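PDB 6X2Q: chitosanase from Gynuella sunshinyii YC6258, which probably hydrolyses chitosan as a family 46 glycoside hydrolase, and holds a row of linked glucosamine units along its binding groove. Local coordinates for residues A[9-14]-A[139-144]; A[37-42]-A[91-96]; A[53-58]-A[115-120]; A[99-104]-A[108-113]. One frame throughout, in Å; residues are numbered along the deposited sequence.

Overall arrangement
Contacts 2 and 3 both touch the bound glucosamine of chain B, contact 2 through Arg37 and contact 3 through Tyr118; their centres lie about 16 Å apart, and the side chain of Met53 joins them by packing on Ala41 and Leu93. Contact 4 is about 11 Å from contact 3, centre to centre. Both draw on helix 104-129, and Val109 and Val113 of that helix press on Val56. Contact 1 sits nearest the middle of the chain, about 7 Å from its centre, and closes a loop in which the other three are nested. It meets contact 3 where Tyr141 and Ile144 pack on 117-119, while the Tyr141 side chain stays about 10 Å from a sugar.

Contact 1. Residues A[9-14]-A[139-144]; sequences LLADQI and ALYDAI
Asp12 and Tyr141 meet at the ends of their side chains, between helices whose closest CA atoms, those of Ala11 and Asp142, are 8.3 Å apart. The tyrosine spans most of that gap. Its CG is anti to the backbone N (chi1 177°), a choice that swings the ring off helix 134-147 and presents an edge to residues 9-14. Asp12 OD1 lies in the plane of the ring at this edge, 3.6 Å from Tyr141 CE2 and 3.5 Å from Tyr141 OH, with the carboxylate turned 52° against the ring. No direct hydrogen bond links the two side chains. A water does the joining: it donates to Asp12 OD1 over 3.1 Å and is hydrogen-bonded to Tyr141 OH at 2.8 Å. Farther along the same edge, Ala11 CB rests 4.4 Å from Tyr141 CD2, a loose apolar touch. The second carboxylate oxygen of Asp12 is engaged too, in a salt bridge to Arg8, which also gives Tyr141 OH a weak hydrogen bond. Water and arginine together thus bridge the acid and the phenol. This contact joins helix 5-20 to helix 134-147, whose Tyr141 ring packs edge-to-face with Phe119 of helix 104-129. Elsewhere on 139-144, Ala139 and Ala143 lie against helix 177-193, and Leu140 against helix 156-167.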
# COMPACT_ATOMS: atom_id res chain seq x y z
N LEU A 9 5.47 6.11 -12.00
CA LEU A 9 6.75 5.47 -11.65
C LEU A 9 7.23 6.12 -10.36
O LEU A 9 7.72 5.43 -9.51
CB LEU A 9 7.75 5.68 -12.78
CG LEU A 9 9.16 6.00 -12.32
CD1 LEU A 9 10.03 4.77 -12.38
CD2 LEU A 9 9.76 7.13 -13.12
N LEU A 10 7.07 7.43 -10.28
CA LEU A 10 7.41 8.23 -9.11
C LEU A 10 6.65 7.73 -7.88
O LEU A 10 7.25 7.46 -6.84
CB LEU A 10 7.08 9.69 -9.41
CG LEU A 10 8.00 10.84 -9.04
CD1 LEU A 10 9.46 10.56 -9.28
CD2 LEU A 10 7.58 12.00 -9.90
N ALA A 11 5.33 7.60 -7.99
CA ALA A 11 4.53 7.06 -6.89
C ALA A 11 5.07 5.71 -6.44
O ALA A 11 5.26 5.48 -5.24
CB ALA A 11 3.07 6.94 -7.32
N ASP A 12 5.34 4.81 -7.39
CA ASP A 12 5.81 3.48 -7.03
C ASP A 12 7.16 3.53 -6.33
O ASP A 12 7.40 2.79 -5.37
CB ASP A 12 5.89 2.58 -8.26
CG ASP A 12 4.53 2.22 -8.82
OD1 ASP A 12 3.52 2.45 -8.12
OD2 ASP A 12 4.46 1.70 -9.96
N GLN A 13 8.05 4.40 -6.79
CA GLN A 13 9.37 4.45 -6.18
C GLN A 13 9.31 5.06 -4.79
O GLN A 13 10.05 4.65 -3.89
CB GLN A 13 10.34 5.21 -7.08
CG GLN A 13 10.80 4.34 -8.23
CD GLN A 13 11.68 5.05 -9.24
OE1 GLN A 13 12.13 6.18 -9.04
NE2 GLN A 13 11.93 4.37 -10.35
N ILE A 14 8.40 6.03 -4.59
CA ILE A 14 8.24 6.67 -3.28
C ILE A 14 7.67 5.68 -2.27
O ILE A 14 8.18 5.55 -1.15
CB ILE A 14 7.33 7.91 -3.40
CG1 ILE A 14 8.02 9.02 -4.21
CG2 ILE A 14 6.93 8.41 -2.02
CD1 ILE A 14 7.08 10.17 -4.57
N ALA A 139 -1.09 10.17 -1.96
CA ALA A 139 -1.44 9.94 -0.56
C ALA A 139 -2.57 8.93 -0.44
O ALA A 139 -2.55 8.08 0.46
CB ALA A 139 -1.85 11.26 0.10
N LEU A 140 -3.56 8.99 -1.33
CA LEU A 140 -4.61 7.98 -1.27
C LEU A 140 -4.09 6.61 -1.66
O LEU A 140 -4.55 5.59 -1.12
CB LEU A 140 -5.78 8.37 -2.18
CG LEU A 140 -6.50 9.65 -1.77
CD1 LEU A 140 -7.43 10.11 -2.91
CD2 LEU A 140 -7.26 9.46 -0.48
N TYR A 141 -3.14 6.56 -2.58
CA TYR A 141 -2.65 5.28 -3.07
C TYR A 141 -1.77 4.60 -2.02
O TYR A 141 -1.89 3.40 -1.77
CB TYR A 141 -1.90 5.49 -4.37
CG TYR A 141 -1.26 4.27 -4.98
CD1 TYR A 141 -1.91 3.05 -5.02
CD2 TYR A 141 -0.00 4.37 -5.56
CE1 TYR A 141 -1.31 1.95 -5.61
CE2 TYR A 141 0.60 3.30 -6.15
CZ TYR A 141 -0.05 2.08 -6.17
OH TYR A 141 0.59 1.03 -6.76
N ASP A 142 -0.88 5.39 -1.40
CA ASP A 142 -0.07 4.87 -0.32
C ASP A 142 -0.94 4.42 0.84
O ASP A 142 -0.68 3.36 1.43
CB ASP A 142 0.92 5.93 0.14
CG ASP A 142 1.88 5.41 1.20
OD1 ASP A 142 2.66 4.49 0.85
OD2 ASP A 142 1.87 5.91 2.35
N ALA A 143 -1.97 5.19 1.18
CA ALA A 143 -2.85 4.80 2.29
C ALA A 143 -3.63 3.54 1.96
O ALA A 143 -3.83 2.67 2.82
CB ALA A 143 -3.79 5.95 2.66
N ILE A 144 -4.10 3.39 0.71
CA ILE A 144 -4.86 2.17 0.43
C ILE A 144 -3.96 0.94 0.55
O ILE A 144 -4.42 -0.12 0.97
CB ILE A 144 -5.56 2.25 -0.95
CG1 ILE A 144 -6.86 1.43 -0.93
CG2 ILE A 144 -4.66 1.75 -2.06
CD1 ILE A 144 -7.70 1.57 -2.18
O HOH W 1 3.13 0.43 -5.82

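Contact 2. Residues A[37-42]-A[91-96]. With GCS (2-amino-2-deoxy-beta-D-glucopyranose), chain B; GCS (2-amino-2-deoxy-beta-D-glucopyranose), chain C.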
# COMPACT_ATOMS: atom_id res chain seq x y z
N ARG A 37 -0.69 -10.47 10.59
CA ARG A 37 -1.06 -10.68 9.20
C ARG A 37 -0.37 -11.90 8.59
O ARG A 37 -0.58 -12.20 7.41
CB ARG A 37 -0.76 -9.42 8.39
CG ARG A 37 -1.58 -8.19 8.86
CD ARG A 37 -1.59 -7.03 7.83
NE ARG A 37 -2.40 -5.90 8.27
CZ ARG A 37 -1.94 -4.90 9.04
NH1 ARG A 37 -0.68 -4.91 9.45
NH2 ARG A 37 -2.75 -3.90 9.41
N GLY A 38 0.43 -12.62 9.37
CA GLY A 38 1.12 -13.80 8.86
C GLY A 38 2.34 -13.42 8.07
O GLY A 38 3.19 -12.64 8.53
N ILE A 39 2.45 -13.98 6.87
CA ILE A 39 3.52 -13.64 5.94
C ILE A 39 3.09 -12.44 5.11
O ILE A 39 1.98 -12.43 4.55
CB ILE A 39 3.87 -14.84 5.04
CG1 ILE A 39 4.13 -16.07 5.90
CG2 ILE A 39 5.06 -14.50 4.15
CD1 ILE A 39 4.77 -17.23 5.16
N THR A 40 3.96 -11.44 5.03
CA THR A 40 3.79 -10.27 4.19
C THR A 40 4.76 -10.37 3.02
O THR A 40 5.96 -10.58 3.24
CB THR A 40 4.06 -8.97 4.98
OG1 THR A 40 3.02 -8.79 5.94
CG2 THR A 40 4.11 -7.75 4.04
N ALA A 41 4.26 -10.21 1.79
CA ALA A 41 5.09 -10.50 0.63
C ALA A 41 4.77 -9.56 -0.53
O ALA A 41 3.65 -9.04 -0.65
CB ALA A 41 4.92 -11.96 0.16
N GLY A 42 5.77 -9.37 -1.40
CA GLY A 42 5.57 -8.74 -2.69
C GLY A 42 5.73 -7.24 -2.67
O GLY A 42 6.08 -6.61 -1.67
N GLN A 91 5.53 -23.28 6.05
CA GLN A 91 6.97 -23.47 6.08
C GLN A 91 7.48 -23.63 4.65
O GLN A 91 6.95 -24.43 3.88
CB GLN A 91 7.33 -24.69 6.93
N GLY A 92 8.48 -22.83 4.29
CA GLY A 92 9.02 -22.82 2.96
C GLY A 92 8.38 -21.83 2.01
O GLY A 92 8.96 -21.54 0.96
N LEU A 93 7.20 -21.29 2.35
CA LEU A 93 6.55 -20.30 1.50
C LEU A 93 7.42 -19.08 1.23
O LEU A 93 7.57 -18.71 0.05
CB LEU A 93 5.19 -19.89 2.08
CG LEU A 93 4.39 -18.89 1.25
CD1 LEU A 93 4.44 -19.31 -0.17
CD2 LEU A 93 2.94 -18.79 1.69
N PRO A 94 8.02 -18.41 2.23
CA PRO A 94 8.91 -17.28 1.91
C PRO A 94 9.92 -17.58 0.82
O PRO A 94 10.06 -16.81 -0.14
CB PRO A 94 9.58 -16.98 3.26
CG PRO A 94 8.57 -17.37 4.26
CD PRO A 94 7.86 -18.57 3.69
N GLN A 95 10.64 -18.70 0.94
CA GLN A 95 11.66 -19.00 -0.06
C GLN A 95 11.04 -19.22 -1.43
O GLN A 95 11.57 -18.74 -2.43
CB GLN A 95 12.49 -20.21 0.36
CG GLN A 95 13.79 -20.36 -0.44
CD GLN A 95 14.87 -19.37 -0.04
OE1 GLN A 95 14.73 -18.16 -0.24
NE2 GLN A 95 15.97 -19.87 0.53
N ARG A 96 9.89 -19.90 -1.48
CA ARG A 96 9.27 -20.18 -2.77
C ARG A 96 8.75 -18.90 -3.43
O ARG A 96 8.89 -18.72 -4.65
CB ARG A 96 8.15 -21.20 -2.58
CG ARG A 96 8.65 -22.51 -1.95
CD ARG A 96 8.13 -23.75 -2.66
NE ARG A 96 8.74 -24.99 -2.16
CZ ARG A 96 8.46 -26.20 -2.64
NH1 ARG A 96 7.58 -26.36 -3.62
NH2 ARG A 96 9.07 -27.27 -2.13
C1 GCS B . -2.26 -4.62 4.01
C2 GCS B . -2.93 -5.72 3.23
C3 GCS B . -4.34 -5.31 2.92
C4 GCS B . -5.14 -5.04 4.19
C5 GCS B . -4.21 -4.22 5.08
C6 GCS B . -4.69 -3.92 6.47
N2 GCS B . -2.24 -6.13 2.06
O1 GCS B . -0.90 -4.82 4.41
O3 GCS B . -4.90 -6.36 2.24
O4 GCS B . -6.28 -4.86 3.97
O5 GCS B . -2.92 -4.76 5.21
O6 GCS B . -5.35 -4.99 7.06
C1 GCS C . 2.35 -4.52 6.33
C2 GCS C . 1.40 -3.58 7.26
C3 GCS C . 0.03 -3.65 6.42
C4 GCS C . 0.11 -3.58 4.85
C5 GCS C . 1.27 -4.09 3.98
C6 GCS C . 1.38 -3.26 3.02
N2 GCS C . 1.28 -3.99 8.54
O1 GCS C . 3.56 -4.34 6.94
O3 GCS C . -0.55 -2.37 6.75
O5 GCS C . 2.36 -4.22 4.98
O6 GCS C . 2.71 -3.30 2.47
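Ile39 and Pro94 mark the closest backbone approach, 7.7 Å between their CA atoms, where strand 39-41 passes the first turn of helix 93-100, and Gly92 takes the N-cap position with a positive phi of 92°. No hydrogen bond crosses between the segments; a single methyl makes the join. Ile39 has CG1 beside its backbone N and the chain beyond is extended (chi2 -167°), which carries CD1 out to the helix. There it meets the proline ring at its CD, 3.7 Å from Ile39 CD1, and its CG, with the two side chains crossing at about a right angle. Leu93 adds its CB, 4.1 Å from Ile39 CD1. Met53 of helix 52-63 touches both Ile39 and Leu93 and closes over the same apolar patch.

Arg37, two residues before Ile39, serves the sugars. Its chain is extended from CG to NE, and NE gives the chain B glucosamine O6 a weak hydrogen bond of 3.3 Å at 159°, in the plane of the guanidinium at its edge. C3 of the chain C glucosamine lies over one face, offset toward the rim, though this sugar's exact fit against the guanidinium is doubtful. Thr200 holds NH1, while Asp35 accepts the backbone N of Arg37 and also binds the chain C sugar.

The chemistry therefore divides within a few residues. Aliphatic carbon alone ties the strand to the helix, with nothing directional in the join, whereas Arg37, steadied by Thr200, gives the ligand a weak polar bond.

Contact 3. Residues A[53-58]-A[115-120]; sequences MLEVIQ and DELYFQ. With GCS (2-amino-2-deoxy-beta-D-glucopyranose), chain B.
Glu55 crosses from helix 52-63 to meet Glu116 and Leu117 on helix 104-129, where the nearest CA atoms, those of Glu55 and Leu117, are 10.2 Å apart. Its CB already points at the other helix. CG follows anti to the backbone N (chi1 -171°), and the extended chain carries the carboxylate straight across. CD comes within 3.6 Å of Glu116 OE2. OE1 of Glu55 lies 2.8 Å from Glu116 OE2 with the carboxylate planes 64° apart, close enough that one acid probably holds a proton; Arg59 adds a weak, long ion pair to OE1. OE2 lies mainly against Leu117, 3.6 Å from Leu117 CD1 and 3.8 Å from Leu117 CD2, the two side chains running antiparallel alongside one another. Leu117 CB sits over the centre of one face of Tyr118, 3.8 Å above the ring plane. The OH of Tyr118 is 3.1 Å from O3 of the chain B glucosamine and is hydrogen-bonded to Asp52, which also binds this sugar.

This is a surface contact beside the sugar-binding groove. Deeper in, Val56 packs on Val109 and Val113 of helix 104-129 and on Trp97 of helix 93-100, while Tyr118 lies against helix 134-147.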
# COMPACT_ATOMS: atom_id res chain seq x y z
N MET A 53 -2.50 -12.27 -0.73
CA MET A 53 -1.43 -13.24 -1.09
C MET A 53 -2.09 -14.42 -1.81
O MET A 53 -1.53 -14.90 -2.77
CB MET A 53 -0.68 -13.73 0.14
CG MET A 53 0.12 -14.95 -0.13
SD MET A 53 1.11 -15.47 1.24
CE MET A 53 2.33 -14.18 1.28
N LEU A 54 -3.27 -14.81 -1.37
CA LEU A 54 -4.04 -15.92 -1.97
C LEU A 54 -4.41 -15.56 -3.41
O LEU A 54 -4.22 -16.38 -4.25
CB LEU A 54 -5.29 -16.20 -1.15
CG LEU A 54 -6.26 -17.17 -1.80
CD1 LEU A 54 -5.70 -18.57 -1.80
CD2 LEU A 54 -7.60 -17.15 -1.13
N GLU A 55 -4.92 -14.36 -3.64
CA GLU A 55 -5.32 -14.00 -4.99
C GLU A 55 -4.14 -14.05 -5.95
O GLU A 55 -4.28 -14.53 -7.08
CB GLU A 55 -5.96 -12.62 -5.00
CG GLU A 55 -6.56 -12.33 -6.34
CD GLU A 55 -7.00 -10.90 -6.47
OE1 GLU A 55 -7.30 -10.50 -7.61
OE2 GLU A 55 -7.04 -10.20 -5.44
N VAL A 56 -2.96 -13.58 -5.52
CA VAL A 56 -1.79 -13.61 -6.39
C VAL A 56 -1.48 -15.05 -6.80
O VAL A 56 -1.32 -15.36 -7.99
CB VAL A 56 -0.59 -12.94 -5.69
CG1 VAL A 56 0.69 -13.19 -6.46
CG2 VAL A 56 -0.83 -11.42 -5.52
N ILE A 57 -1.40 -15.95 -5.81
CA ILE A 57 -1.01 -17.32 -6.11
C ILE A 57 -2.10 -18.01 -6.91
O ILE A 57 -1.80 -18.73 -7.87
CB ILE A 57 -0.65 -18.06 -4.81
CG1 ILE A 57 0.63 -17.44 -4.23
CG2 ILE A 57 -0.46 -19.59 -5.03
CD1 ILE A 57 0.95 -17.85 -2.80
N GLN A 58 -3.37 -17.75 -6.60
CA GLN A 58 -4.45 -18.34 -7.39
C GLN A 58 -4.39 -17.89 -8.84
O GLN A 58 -4.45 -18.71 -9.77
CB GLN A 58 -5.82 -18.01 -6.79
CG GLN A 58 -6.19 -18.97 -5.67
CD GLN A 58 -7.54 -18.67 -5.04
OE1 GLN A 58 -8.05 -17.54 -5.09
NE2 GLN A 58 -8.13 -19.69 -4.41
N ASP A 115 -2.89 -3.28 -9.31
CA ASP A 115 -3.78 -2.41 -10.08
C ASP A 115 -5.24 -2.64 -9.71
O ASP A 115 -6.01 -1.68 -9.53
CB ASP A 115 -3.57 -2.61 -11.58
CG ASP A 115 -4.14 -1.47 -12.40
OD1 ASP A 115 -3.59 -0.34 -12.32
OD2 ASP A 115 -5.17 -1.69 -13.08
N GLU A 116 -5.65 -3.92 -9.61
CA GLU A 116 -7.05 -4.23 -9.32
C GLU A 116 -7.43 -3.88 -7.88
O GLU A 116 -8.52 -3.33 -7.64
CB GLU A 116 -7.33 -5.71 -9.59
CG GLU A 116 -8.82 -6.08 -9.49
CD GLU A 116 -9.12 -7.46 -8.85
OE1 GLU A 116 -10.19 -8.03 -9.16
OE2 GLU A 116 -8.31 -7.96 -8.03
N LEU A 117 -6.58 -4.21 -6.90
CA LEU A 117 -7.01 -3.98 -5.52
C LEU A 117 -6.72 -2.56 -5.03
O LEU A 117 -7.49 -2.01 -4.23
CB LEU A 117 -6.35 -4.99 -4.57
CG LEU A 117 -6.73 -6.47 -4.68
CD1 LEU A 117 -6.00 -7.25 -3.61
CD2 LEU A 117 -8.24 -6.71 -4.57
N TYR A 118 -5.62 -1.96 -5.47
CA TYR A 118 -5.14 -0.75 -4.79
C TYR A 118 -5.13 0.48 -5.69
O TYR A 118 -5.74 1.49 -5.33
CB TYR A 118 -3.74 -1.02 -4.21
CG TYR A 118 -3.82 -2.14 -3.21
CD1 TYR A 118 -4.74 -2.10 -2.16
CD2 TYR A 118 -3.03 -3.28 -3.34
CE1 TYR A 118 -4.85 -3.13 -1.27
CE2 TYR A 118 -3.14 -4.33 -2.43
CZ TYR A 118 -4.05 -4.24 -1.41
OH TYR A 118 -4.17 -5.28 -0.53
N PHE A 119 -4.48 0.42 -6.86
CA PHE A 119 -4.32 1.64 -7.64
C PHE A 119 -5.65 2.10 -8.22
O PHE A 119 -6.03 3.27 -8.07
CB PHE A 119 -3.30 1.44 -8.76
CG PHE A 119 -3.05 2.69 -9.57
CD1 PHE A 119 -2.34 3.75 -9.02
CD2 PHE A 119 -3.58 2.83 -10.85
CE1 PHE A 119 -2.14 4.92 -9.76
CE2 PHE A 119 -3.37 4.00 -11.59
CZ PHE A 119 -2.65 5.04 -11.03
N GLN A 120 -6.37 1.21 -8.89
CA GLN A 120 -7.61 1.66 -9.52
C GLN A 120 -8.64 2.04 -8.47
O GLN A 120 -9.24 3.13 -8.59
CB GLN A 120 -8.13 0.59 -10.50
CG GLN A 120 -7.23 0.35 -11.73
CD GLN A 120 -7.11 1.56 -12.68
OE1 GLN A 120 -8.00 2.42 -12.73
NE2 GLN A 120 -6.00 1.63 -13.43
C1 GCS B . -2.26 -4.62 4.01
C2 GCS B . -2.93 -5.72 3.23
C3 GCS B . -4.34 -5.31 2.92
C4 GCS B . -5.14 -5.04 4.19
C5 GCS B . -4.21 -4.22 5.08
C6 GCS B . -4.69 -3.92 6.47
N2 GCS B . -2.24 -6.13 2.06
O1 GCS B . -0.90 -4.82 4.41
O3 GCS B . -4.90 -6.36 2.24
O4 GCS B . -6.28 -4.86 3.97
O5 GCS B . -2.92 -4.76 5.21
O6 GCS B . -5.35 -4.99 7.06

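Contact 4. Residues A[99-104]-A[108-113]; sequences DASQNP and QVQDDV
Gln108, one helical turn on from Pro104, ends in an amide that meets Asp112 at its edge: the acceptor OD1 is only 4° out of the amide plane, 2.8 Å from Gln108 NE2. Seen from the acid, the donor comes from above, 42° out of the carboxylate plane. The bend at chi2 (61°) in Gln108 turns the amide back along its own helix and makes this one-turn bond possible. The Gln110 amide, reaching over on an extended chain, brings its NE2 3.7 Å from Ser101 OG, a touch with no hydrogen bond.

Backbone carries a firmer link. Pro104 O takes the Gln108 N at 2.9 Å, an i to i+4 bond in the opening part of helix 104-129, and also lies 3.4 Å from Gln108 CB. Just before it, a type I turn from Ala100 to Asn103 is closed by Asn103 N to Ala100 O, 2.9 Å, and Asn103 then N-caps the new helix through OD1 to Val105 N.

The buried polar ends find partners around the contact. Gln110 OE1 accepts from Arg43 N. Ser101 OG has Trp97 O as its main acceptor, with Tyr27 O a weak second one that would have to share the proton. Gln110 NE2 binds weakly to Tyr27 O as well, which means that serine and glutamine both lean, weakly, on one carbonyl. The corner between helices 93-100 and 104-129 thus combines the type I turn, the Asn103 cap and the bond from Gln108 N to Pro104 O.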
# COMPACT_ATOMS: atom_id res chain seq x y z
N ASP A 99 11.62 -17.24 -5.02
CA ASP A 99 12.01 -17.88 -6.27
C ASP A 99 10.97 -17.64 -7.36
O ASP A 99 11.33 -17.32 -8.50
CB ASP A 99 12.26 -19.37 -6.06
CG ASP A 99 13.47 -19.65 -5.16
OD1 ASP A 99 14.46 -18.88 -5.26
OD2 ASP A 99 13.44 -20.62 -4.38
N ALA A 100 9.68 -17.76 -7.02
CA ALA A 100 8.65 -17.46 -7.99
C ALA A 100 8.82 -16.06 -8.58
O ALA A 100 8.64 -15.87 -9.79
CB ALA A 100 7.27 -17.63 -7.35
N SER A 101 9.23 -15.09 -7.76
CA SER A 101 9.42 -13.70 -8.19
C SER A 101 10.54 -13.52 -9.21
O SER A 101 10.70 -12.42 -9.75
CB SER A 101 9.74 -12.82 -6.97
OG SER A 101 8.68 -12.88 -6.03
N GLN A 102 11.33 -14.55 -9.48
CA GLN A 102 12.28 -14.43 -10.59
C GLN A 102 11.61 -14.54 -11.95
O GLN A 102 12.23 -14.19 -12.96
CB GLN A 102 13.37 -15.49 -10.46
CG GLN A 102 14.29 -15.26 -9.28
CD GLN A 102 15.60 -14.66 -9.71
OE1 GLN A 102 15.87 -13.49 -9.46
NE2 GLN A 102 16.42 -15.47 -10.38
N ASN A 103 10.36 -15.01 -11.99
CA ASN A 103 9.61 -15.17 -13.23
C ASN A 103 8.86 -13.88 -13.53
O ASN A 103 7.97 -13.51 -12.76
CB ASN A 103 8.63 -16.32 -13.08
CG ASN A 103 7.77 -16.54 -14.31
OD1 ASN A 103 7.84 -15.79 -15.29
ND2 ASN A 103 6.95 -17.59 -14.28
N PRO A 104 9.15 -13.19 -14.65
CA PRO A 104 8.42 -11.94 -14.96
C PRO A 104 6.92 -12.11 -14.97
O PRO A 104 6.20 -11.13 -14.74
CB PRO A 104 8.94 -11.56 -16.35
CG PRO A 104 10.09 -12.47 -16.64
CD PRO A 104 9.94 -13.67 -15.80
N GLN A 108 4.27 -9.93 -12.99
CA GLN A 108 3.16 -9.32 -13.70
C GLN A 108 1.84 -9.54 -12.96
O GLN A 108 1.02 -8.62 -12.86
CB GLN A 108 3.08 -9.87 -15.13
CG GLN A 108 1.94 -9.29 -15.97
CD GLN A 108 2.05 -7.78 -16.17
OE1 GLN A 108 3.04 -7.28 -16.69
NE2 GLN A 108 1.03 -7.05 -15.72
N VAL A 109 1.63 -10.75 -12.43
CA VAL A 109 0.44 -11.02 -11.62
C VAL A 109 0.38 -10.08 -10.42
O VAL A 109 -0.68 -9.55 -10.07
CB VAL A 109 0.40 -12.50 -11.19
CG1 VAL A 109 -0.73 -12.76 -10.19
CG2 VAL A 109 0.25 -13.42 -12.40
N GLN A 110 1.53 -9.86 -9.77
CA GLN A 110 1.58 -8.90 -8.67
C GLN A 110 1.18 -7.50 -9.14
O GLN A 110 0.46 -6.78 -8.43
CB GLN A 110 2.97 -8.88 -8.07
CG GLN A 110 3.35 -10.14 -7.33
CD GLN A 110 4.64 -9.97 -6.54
OE1 GLN A 110 4.79 -8.99 -5.79
NE2 GLN A 110 5.57 -10.92 -6.70
N ASP A 111 1.61 -7.11 -10.36
CA ASP A 111 1.23 -5.80 -10.89
C ASP A 111 -0.27 -5.73 -11.12
O ASP A 111 -0.91 -4.73 -10.80
CB ASP A 111 1.97 -5.49 -12.20
CG ASP A 111 3.48 -5.38 -12.03
OD1 ASP A 111 3.95 -5.12 -10.90
OD2 ASP A 111 4.22 -5.56 -13.03
N ASP A 112 -0.83 -6.80 -11.69
CA ASP A 112 -2.26 -6.80 -11.98
C ASP A 112 -3.07 -6.71 -10.69
O ASP A 112 -4.04 -5.94 -10.61
CB ASP A 112 -2.65 -8.05 -12.77
CG ASP A 112 -2.04 -8.10 -14.18
OD1 ASP A 112 -1.53 -7.07 -14.68
OD2 ASP A 112 -2.07 -9.20 -14.80
N VAL A 113 -2.69 -7.49 -9.68
CA VAL A 113 -3.42 -7.43 -8.42
C VAL A 113 -3.30 -6.06 -7.78
O VAL A 113 -4.30 -5.49 -7.32
CB VAL A 113 -2.93 -8.54 -7.47
CG1 VAL A 113 -3.56 -8.37 -6.12
CG2 VAL A 113 -3.26 -9.90 -8.06